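Local coordinates for tail fiber protein (Pseudomonas aeruginosa, PDB 6CL6) that forms the trimeric tail fiber of the R2 pyocin, a contractile injection system, and probably recognises receptors on the surface of target bacteria, at residues 36-50 and 54-66. Residues are numbered along the deposited sequence; the frame is centred on the assembly and turned at random. Where two conformers were deposited one is given.
Sequences FARGLATAVSNSSDP and TVPLMLTNHANGP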
loop_
_atom_site.group_PDB
_atom_site.type_symbol
_atom_site.label_atom_id
_atom_site.label_comp_id
_atom_site.label_asym_id
_atom_site.label_seq_id
_atom_site.Cartn_x
_atom_site.Cartn_y
_atom_site.Cartn_z
ATOM N N PHE A 36 -9.542 -48.475 -64.572
ATOM C CA PHE A 36 -8.768 -47.547 -63.736
ATOM C C PHE A 36 -8.148 -46.428 -64.555
ATOM O O PHE A 36 -7.904 -45.331 -64.034
ATOM C CB PHE A 36 -7.685 -48.312 -62.954
ATOM C CG PHE A 36 -6.825 -49.196 -63.794
ATOM C CD1 PHE A 36 -5.778 -48.648 -64.561
ATOM C CD2 PHE A 36 -7.011 -50.560 -63.807
ATOM C CE1 PHE A 36 -4.948 -49.470 -65.316
ATOM C CE2 PHE A 36 -6.196 -51.381 -64.581
ATOM C CZ PHE A 36 -5.158 -50.827 -65.314
ATOM N N ALA A 37 -7.890 -46.667 -65.836
ATOM C CA ALA A 37 -7.346 -45.611 -66.694
ATOM C C ALA A 37 -8.385 -44.595 -67.119
ATOM O O ALA A 37 -8.027 -43.528 -67.635
ATOM C CB ALA A 37 -6.675 -46.225 -67.929
ATOM N N ARG A 38 -9.666 -44.873 -66.881
ATOM C CA ARG A 38 -10.745 -43.906 -67.078
ATOM C C ARG A 38 -11.071 -43.170 -65.781
ATOM O O ARG A 38 -12.000 -42.375 -65.751
ATOM C CB ARG A 38 -11.977 -44.631 -67.607
ATOM C CG ARG A 38 -11.747 -45.452 -68.882
ATOM C CD ARG A 38 -12.940 -46.334 -69.194
ATOM N NE ARG A 38 -14.155 -45.568 -69.384
ATOM C CZ ARG A 38 -15.372 -46.095 -69.469
ATOM N NH1 ARG A 38 -15.528 -47.411 -69.399
ATOM N NH2 ARG A 38 -16.442 -45.298 -69.644
ATOM N N GLY A 39 -10.328 -43.433 -64.721
ATOM C CA GLY A 39 -10.673 -42.887 -63.423
ATOM C C GLY A 39 -11.773 -43.624 -62.689
ATOM O O GLY A 39 -12.245 -43.134 -61.646
ATOM N N LEU A 40 -12.158 -44.808 -63.165
ATOM C CA LEU A 40 -13.210 -45.600 -62.528
ATOM C C LEU A 40 -12.610 -46.521 -61.475
ATOM O O LEU A 40 -11.726 -47.327 -61.774
ATOM C CB LEU A 40 -13.960 -46.420 -63.572
ATOM C CG LEU A 40 -14.749 -45.576 -64.595
ATOM C CD1 LEU A 40 -15.302 -46.529 -65.688
ATOM C CD2 LEU A 40 -15.815 -44.831 -63.956
ATOM N N ALA A 41 -13.106 -46.411 -60.246
ATOM C CA ALA A 41 -12.584 -47.165 -59.114
ATOM C C ALA A 41 -13.325 -48.488 -58.988
ATOM O O ALA A 41 -13.793 -48.862 -57.931
ATOM C CB ALA A 41 -12.675 -46.340 -57.844
ATOM N N THR A 42 -13.429 -49.202 -60.112
ATOM C CA THR A 42 -14.316 -50.362 -60.199
ATOM C C THR A 42 -13.599 -51.664 -60.541
ATOM O O THR A 42 -14.274 -52.683 -60.774
ATOM C CB THR A 42 -15.412 -50.131 -61.259
ATOM O OG1 THR A 42 -14.788 -49.901 -62.506
ATOM C CG2 THR A 42 -16.263 -48.959 -60.896
ATOM N N ALA A 43 -12.265 -51.666 -60.617
ATOM C CA ALA A 43 -11.581 -52.867 -61.115
ATOM C C ALA A 43 -11.592 -54.017 -60.114
ATOM O O ALA A 43 -11.513 -55.186 -60.511
ATOM C CB ALA A 43 -10.137 -52.539 -61.501
ATOM N N VAL A 44 -11.658 -53.726 -58.818
ATOM C CA VAL A 44 -11.684 -54.759 -57.798
ATOM C C VAL A 44 -12.842 -54.469 -56.857
ATOM O O VAL A 44 -13.365 -53.357 -56.805
ATOM C CB VAL A 44 -10.363 -54.885 -57.025
ATOM C CG1 VAL A 44 -9.238 -55.394 -57.944
ATOM C CG2 VAL A 44 -9.996 -53.553 -56.361
ATOM N N SER A 45 -13.267 -55.487 -56.126
ATOM C CA SER A 45 -14.426 -55.319 -55.251
ATOM C C SER A 45 -14.132 -54.224 -54.225
ATOM O O SER A 45 -12.978 -53.936 -53.898
ATOM C CB SER A 45 -14.781 -56.621 -54.519
ATOM O OG SER A 45 -13.912 -56.868 -53.435
ATOM N N ASN A 46 -15.189 -53.625 -53.707
ATOM C CA ASN A 46 -15.035 -52.483 -52.808
ATOM C C ASN A 46 -14.703 -52.889 -51.372
ATOM O O ASN A 46 -14.802 -52.042 -50.457
ATOM C CB ASN A 46 -16.291 -51.606 -52.838
ATOM C CG ASN A 46 -17.518 -52.306 -52.273
ATOM O OD1 ASN A 46 -17.411 -53.305 -51.546
ATOM N ND2 ASN A 46 -18.685 -51.781 -52.606
ATOM N N SER A 47 -14.296 -54.133 -51.136
ATOM C CA SER A 47 -13.708 -54.540 -49.865
ATOM C C SER A 47 -12.288 -55.076 -50.040
ATOM O O SER A 47 -11.753 -55.716 -49.135
ATOM C CB SER A 47 -14.584 -55.592 -49.177
ATOM O OG SER A 47 -14.593 -56.793 -49.910
ATOM N N SER A 48 -11.675 -54.833 -51.187
ATOM C CA SER A 48 -10.315 -55.304 -51.447
ATOM C C SER A 48 -9.286 -54.731 -50.480
ATOM O O SER A 48 -9.386 -53.586 -50.044
ATOM C CB SER A 48 -9.924 -54.962 -52.893
ATOM O OG SER A 48 -10.752 -55.673 -53.819
ATOM N N ASP A 49 -8.282 -55.537 -50.174
ATOM C CA ASP A 49 -7.180 -55.125 -49.275
ATOM C C ASP A 49 -6.231 -54.186 -50.032
ATOM O O ASP A 49 -5.573 -54.609 -50.985
ATOM C CB ASP A 49 -6.434 -56.348 -48.756
ATOM C CG ASP A 49 -5.346 -56.007 -47.743
ATOM O OD1 ASP A 49 -5.080 -54.804 -47.500
ATOM O OD2 ASP A 49 -4.727 -56.938 -47.187
ATOM N N PRO A 50 -6.086 -52.940 -49.616
ATOM C CA PRO A 50 -5.114 -52.075 -50.313
ATOM C C PRO A 50 -3.677 -52.518 -50.132
ATOM O O PRO A 50 -2.823 -52.139 -50.941
ATOM C CB PRO A 50 -5.383 -50.683 -49.697
ATOM C CG PRO A 50 -5.976 -50.956 -48.354
ATOM C CD PRO A 50 -6.767 -52.241 -48.497
ATOM N N THR A 54 -2.756 -54.079 -56.877
ATOM C CA THR A 54 -1.992 -54.215 -58.097
ATOM C C THR A 54 -2.551 -53.371 -59.227
ATOM O O THR A 54 -2.063 -53.478 -60.347
ATOM C CB THR A 54 -1.936 -55.689 -58.582
ATOM O OG1 THR A 54 -3.272 -56.082 -58.940
ATOM C CG2 THR A 54 -1.394 -56.594 -57.541
ATOM N N VAL A 55 -3.582 -52.567 -58.977
ATOM C CA VAL A 55 -4.120 -51.651 -59.972
ATOM C C VAL A 55 -4.012 -50.242 -59.403
ATOM O O VAL A 55 -3.995 -50.068 -58.168
ATOM C CB VAL A 55 -5.561 -52.016 -60.335
ATOM C CG1 VAL A 55 -5.597 -53.406 -60.964
ATOM C CG2 VAL A 55 -6.456 -51.974 -59.089
ATOM N N PRO A 56 -3.942 -49.214 -60.248
ATOM C CA PRO A 56 -3.613 -47.885 -59.738
ATOM C C PRO A 56 -4.755 -47.150 -59.091
ATOM O O PRO A 56 -4.508 -46.122 -58.469
ATOM C CB PRO A 56 -3.112 -47.145 -60.979
ATOM C CG PRO A 56 -3.709 -47.874 -62.144
ATOM C CD PRO A 56 -3.804 -49.314 -61.715
ATOM N N LEU A 57 -5.974 -47.678 -59.131
ATOM C CA LEU A 57 -7.111 -47.062 -58.475
ATOM C C LEU A 57 -8.058 -48.152 -57.977
ATOM O O LEU A 57 -8.396 -49.079 -58.712
ATOM C CB LEU A 57 -7.818 -46.085 -59.438
ATOM C CG LEU A 57 -9.017 -45.334 -58.876
ATOM C CD1 LEU A 57 -8.629 -44.348 -57.848
ATOM C CD2 LEU A 57 -9.762 -44.648 -59.961
ATOM N N MET A 58 -8.425 -48.071 -56.699
ATOM C CA MET A 58 -9.473 -48.897 -56.132
ATOM C C MET A 58 -10.278 -48.038 -55.160
ATOM O O MET A 58 -9.889 -46.909 -54.805
ATOM C CB MET A 58 -8.927 -50.122 -55.407
ATOM C CG MET A 58 -8.013 -49.757 -54.249
ATOM S SD MET A 58 -7.325 -51.194 -53.406
ATOM C CE MET A 58 -6.635 -52.133 -54.763
ATOM N N LEU A 59 -11.433 -48.561 -54.765
ATOM C CA LEU A 59 -12.302 -47.969 -53.750
ATOM C C LEU A 59 -12.592 -49.058 -52.722
ATOM O O LEU A 59 -13.024 -50.149 -53.094
ATOM C CB LEU A 59 -13.609 -47.461 -54.330
ATOM C CG LEU A 59 -14.751 -47.004 -53.392
ATOM C CD1 LEU A 59 -14.370 -45.753 -52.624
ATOM C CD2 LEU A 59 -16.018 -46.783 -54.186
ATOM N N THR A 60 -12.338 -48.780 -51.443
ATOM C CA THR A 60 -12.465 -49.846 -50.475
ATOM C C THR A 60 -12.663 -49.255 -49.091
ATOM O O THR A 60 -12.182 -48.167 -48.792
ATOM C CB THR A 60 -11.234 -50.766 -50.491
ATOM O OG1 THR A 60 -11.350 -51.767 -49.499
ATOM C CG2 THR A 60 -9.969 -49.980 -50.301
ATOM N N ASN A 61 -13.399 -49.999 -48.267
ATOM C CA ASN A 61 -13.521 -49.699 -46.836
ATOM C C ASN A 61 -12.761 -50.722 -46.014
ATOM O O ASN A 61 -13.001 -50.870 -44.818
ATOM C CB ASN A 61 -14.984 -49.632 -46.417
ATOM C CG ASN A 61 -15.689 -50.968 -46.555
ATOM O OD1 ASN A 61 -15.183 -51.882 -47.182
ATOM N ND2 ASN A 61 -16.888 -51.071 -45.967
ATOM N N HIS A 62 -11.891 -51.476 -46.656
ATOM C CA HIS A 62 -11.034 -52.429 -45.957
ATOM C C HIS A 62 -10.252 -51.762 -44.830
ATOM O O HIS A 62 -9.853 -50.592 -44.909
ATOM C CB HIS A 62 -10.075 -53.064 -46.962
ATOM C CG HIS A 62 -9.323 -54.226 -46.422
ATOM N ND1 HIS A 62 -8.213 -54.083 -45.611
ATOM C CD2 HIS A 62 -9.512 -55.553 -46.585
ATOM C CE1 HIS A 62 -7.759 -55.276 -45.293
ATOM N NE2 HIS A 62 -8.532 -56.179 -45.870
ATOM N N ALA A 63 -9.988 -52.540 -43.788
ATOM C CA ALA A 63 -9.378 -52.032 -42.568
ATOM C C ALA A 63 -7.973 -51.492 -42.756
ATOM O O ALA A 63 -7.529 -50.672 -41.935
ATOM C CB ALA A 63 -9.318 -53.155 -41.523
ATOM N N ASN A 64 -7.267 -51.913 -43.789
ATOM C CA ASN A 64 -5.911 -51.409 -44.040
ATOM C C ASN A 64 -5.890 -50.045 -44.690
ATOM O O ASN A 64 -4.798 -49.499 -44.892
ATOM C CB ASN A 64 -5.127 -52.431 -44.888
ATOM C CG ASN A 64 -4.606 -53.591 -44.047
ATOM O OD1 ASN A 64 -4.371 -53.443 -42.872
ATOM N ND2 ASN A 64 -4.449 -54.761 -44.658
ATOM N N GLY A 65 -7.079 -49.472 -45.028
ATOM C CA GLY A 65 -7.178 -48.102 -45.409
ATOM C C GLY A 65 -6.949 -47.177 -44.214
ATOM O O GLY A 65 -6.672 -47.623 -43.105
ATOM N N PRO A 66 -7.080 -45.850 -44.449
ATOM C CA PRO A 66 -6.671 -44.884 -43.412
ATOM C C PRO A 66 -7.648 -44.698 -42.257
ATOM O O PRO A 66 -7.229 -44.348 -41.146
ATOM C CB PRO A 66 -6.486 -43.582 -44.200
ATOM C CG PRO A 66 -7.423 -43.745 -45.394
ATOM C CD PRO A 66 -7.399 -45.210 -45.725
HETATM O O HOH W 1 -10.372 -49.425 -60.906
HETATM O O HOH W 2 -12.295 -50.798 -56.648
#
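Asp49 lies over the imidazole of His62 from CA to carboxylate. Its CA sits over the centre of the ring, 3.6 Å from the centroid, in a CH-pi contact. CB continues across the same ring, 3.6 Å from His62 NE2. With CG anti to the backbone N (chi1 -176°), the carboxylate stacks on the imidazole, the two planes only 6° apart, and CG comes to 3.5 Å from His62 CE1. At the tip, Asp49 OD1 accepts a nearly straight bond from Asn64 ND2 (2.9 Å), which arrives from above the carboxylate plane; OD1 also takes the backbone N-H of Asn51. Next to this group, Thr60 OG1 donates to Ser48 O (2.7 Å) while accepting the N-H of His62 in an ST turn.

Towards the other end, one water bridges Leu40 O, Ala43 N and Leu57 O; another links Ala41 O and Val44 O to Leu59 N. Pro56 CD makes a CH-pi contact over one face of the Phe36 ring, 3.6 Å from its centroid. Strand 57-60, outermost in its sheet within the chain, pairs with strand 72-79. Along its other edge, a weak Asn61 N to Asn46 O bond (3.3 Å) has CA-H...O contacts beside it, and buried Leu59 O has no hydrogen-bond partner. Asn64, giving its N-H to His62 ND1 and its amide to Asp49 OD1, ties the stacked groups together; ND1 as acceptor is consistent with a neutral ring protonated at NE2.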